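Local coordinates for outer membrane usher protein PapC (Escherichia coli, PDB 3L48) that serves as the outer membrane usher through which pilus subunits are exported and assembled, the chain here being its C-terminal domain, at residues F24-T29 / L56-D61. Residues are numbered along the deposited sequence; the frame is centred on the assembly and turned at random.
Sequences FGASVT and LSVNWD
Ser27 and Asn59 form a hydrogen-bonded antiparallel pair at the centre of the four-stranded sheet in this Ig-like, Greek-key domain. Asn59 N gives Ser27 O a nearly straight bond of 2.7 Å, and Ser27 N returns one to Asn59 O. Two residues along, Thr29 and Ser57 repeat the exchange, Thr29 N to Ser57 O and Ser57 N to Thr29 O, both 2.9 Å; Val28 and Val58 make the non-hydrogen-bonded pair between. On the face carrying Ser27, Thr29, Ser57 and Asn59, the Asn59 side chain crosses that of Thr29 at about a right angle and its terminal amide lies beside Ser27 OG. With an alanine here, the hydroxyls of Ser27 and Thr29 would probably lose a polar neighbour and a gap would open beside Ser27. The other face is apolar: Val28 CG1, anti to its own N (chi1 -173°), meets Leu56 CD1 at 3.8 Å, and both side chains reach Leu47 of strand 44-47 in the facing sheet. Where strand 27-29 begins, Ala26 CB approaches Trp60 CE3 obliquely at 3.9 Å, while Pro22 and Pro23 also touch that indole. Strands 35-38 and 64-69 flank the pair. Back on the polar face, Ser57 OG and Thr29 OG1 share a hydrogen bond of 2.6 Å.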
loop_
_atom_site.group_PDB
_atom_site.type_symbol
_atom_site.label_atom_id
_atom_site.label_comp_id
_atom_site.label_asym_id
_atom_site.label_seq_id
_atom_site.Cartn_x
_atom_site.Cartn_y
_atom_site.Cartn_z
ATOM N N PHE A 24 4.454 -0.027 11.609
ATOM C CA PHE A 24 5.765 -0.526 11.219
ATOM C C PHE A 24 5.762 -2.054 11.166
ATOM O O PHE A 24 5.544 -2.715 12.180
ATOM C CB PHE A 24 6.785 -0.034 12.251
ATOM C CG PHE A 24 8.210 -0.398 11.945
ATOM C CD1 PHE A 24 8.790 -1.521 12.513
ATOM C CD2 PHE A 24 8.984 0.404 11.122
ATOM C CE1 PHE A 24 10.108 -1.849 12.248
ATOM C CE2 PHE A 24 10.305 0.079 10.852
ATOM C CZ PHE A 24 10.866 -1.050 11.420
ATOM N N GLY A 25 5.994 -2.616 9.984
ATOM C CA GLY A 25 6.067 -4.061 9.847
ATOM C C GLY A 25 4.845 -4.689 9.205
ATOM O O GLY A 25 4.796 -5.901 9.007
ATOM N N ALA A 26 3.848 -3.868 8.888
ATOM C CA ALA A 26 2.680 -4.345 8.154
ATOM C C ALA A 26 3.101 -4.757 6.743
ATOM O O ALA A 26 4.067 -4.225 6.200
ATOM C CB ALA A 26 1.615 -3.260 8.093
ATOM N N SER A 27 2.382 -5.704 6.151
ATOM C CA SER A 27 2.686 -6.128 4.788
ATOM C C SER A 27 1.671 -5.579 3.791
ATOM O O SER A 27 0.506 -5.373 4.123
ATOM C CB SER A 27 2.741 -7.653 4.691
ATOM O OG SER A 27 1.475 -8.218 4.966
ATOM N N VAL A 28 2.125 -5.348 2.566
ATOM C CA VAL A 28 1.260 -4.867 1.499
ATOM C C VAL A 28 1.225 -5.915 0.394
ATOM O O VAL A 28 2.267 -6.309 -0.132
ATOM C CB VAL A 28 1.767 -3.537 0.918
ATOM C CG1 VAL A 28 0.754 -2.970 -0.062
ATOM C CG2 VAL A 28 2.039 -2.546 2.035
ATOM N N THR A 29 0.028 -6.368 0.044
ATOM C CA THR A 29 -0.114 -7.463 -0.906
ATOM C C THR A 29 -1.001 -7.079 -2.080
ATOM O O THR A 29 -1.938 -6.290 -1.936
ATOM C CB THR A 29 -0.694 -8.721 -0.233
ATOM O OG1 THR A 29 -1.938 -8.394 0.393
ATOM C CG2 THR A 29 0.269 -9.259 0.816
ATOM N N LEU A 56 -4.623 -3.027 -3.571
ATOM C CA LEU A 56 -3.700 -3.650 -2.638
ATOM C C LEU A 56 -4.349 -3.749 -1.269
ATOM O O LEU A 56 -5.177 -2.916 -0.901
ATOM C CB LEU A 56 -2.404 -2.844 -2.538
ATOM C CG LEU A 56 -1.653 -2.554 -3.841
ATOM C CD1 LEU A 56 -0.320 -1.879 -3.543
ATOM C CD2 LEU A 56 -1.437 -3.826 -4.646
ATOM N N SER A 57 -3.980 -4.777 -0.517
ATOM C CA SER A 57 -4.439 -4.898 0.857
ATOM C C SER A 57 -3.259 -4.721 1.808
ATOM O O SER A 57 -2.152 -5.188 1.536
ATOM C CB SER A 57 -5.135 -6.240 1.093
ATOM O OG SER A 57 -4.194 -7.291 1.180
ATOM N N VAL A 58 -3.500 -4.023 2.910
ATOM C CA VAL A 58 -2.479 -3.807 3.921
ATOM C C VAL A 58 -2.788 -4.679 5.127
ATOM O O VAL A 58 -3.860 -4.576 5.721
ATOM C CB VAL A 58 -2.417 -2.334 4.341
ATOM C CG1 VAL A 58 -1.318 -2.119 5.369
ATOM C CG2 VAL A 58 -2.191 -1.460 3.117
ATOM N N ASN A 59 -1.847 -5.544 5.485
ATOM C CA ASN A 59 -2.099 -6.537 6.517
ATOM C C ASN A 59 -1.267 -6.339 7.774
ATOM O O ASN A 59 -0.074 -6.046 7.703
ATOM C CB ASN A 59 -1.849 -7.942 5.962
ATOM C CG ASN A 59 -2.287 -8.082 4.520
ATOM O OD1 ASN A 59 -1.465 -8.034 3.600
ATOM N ND2 ASN A 59 -3.588 -8.247 4.310
ATOM N N TRP A 60 -1.917 -6.487 8.924
ATOM C CA TRP A 60 -1.221 -6.649 10.195
ATOM C C TRP A 60 -2.138 -7.324 11.211
ATOM O O TRP A 60 -3.354 -7.352 11.031
ATOM C CB TRP A 60 -0.652 -5.323 10.721
ATOM C CG TRP A 60 -1.653 -4.323 11.207
ATOM C CD1 TRP A 60 -2.169 -4.219 12.470
ATOM C CD2 TRP A 60 -2.230 -3.251 10.447
ATOM N NE1 TRP A 60 -3.042 -3.155 12.537
ATOM C CE2 TRP A 60 -3.097 -2.549 11.315
ATOM C CE3 TRP A 60 -2.098 -2.821 9.123
ATOM C CZ2 TRP A 60 -3.834 -1.443 10.890
ATOM C CZ3 TRP A 60 -2.831 -1.725 8.708
ATOM C CH2 TRP A 60 -3.688 -1.047 9.589
ATOM N N ASP A 61 -1.547 -7.878 12.265
ATOM C CA ASP A 61 -2.295 -8.639 13.259
ATOM C C ASP A 61 -3.080 -9.760 12.589
ATOM O O ASP A 61 -4.261 -9.964 12.872
ATOM C CB ASP A 61 -3.226 -7.727 14.063
ATOM C CG ASP A 61 -2.466 -6.783 14.980
ATOM O OD1 ASP A 61 -1.252 -7.002 15.181
ATOM O OD2 ASP A 61 -3.080 -5.828 15.504
#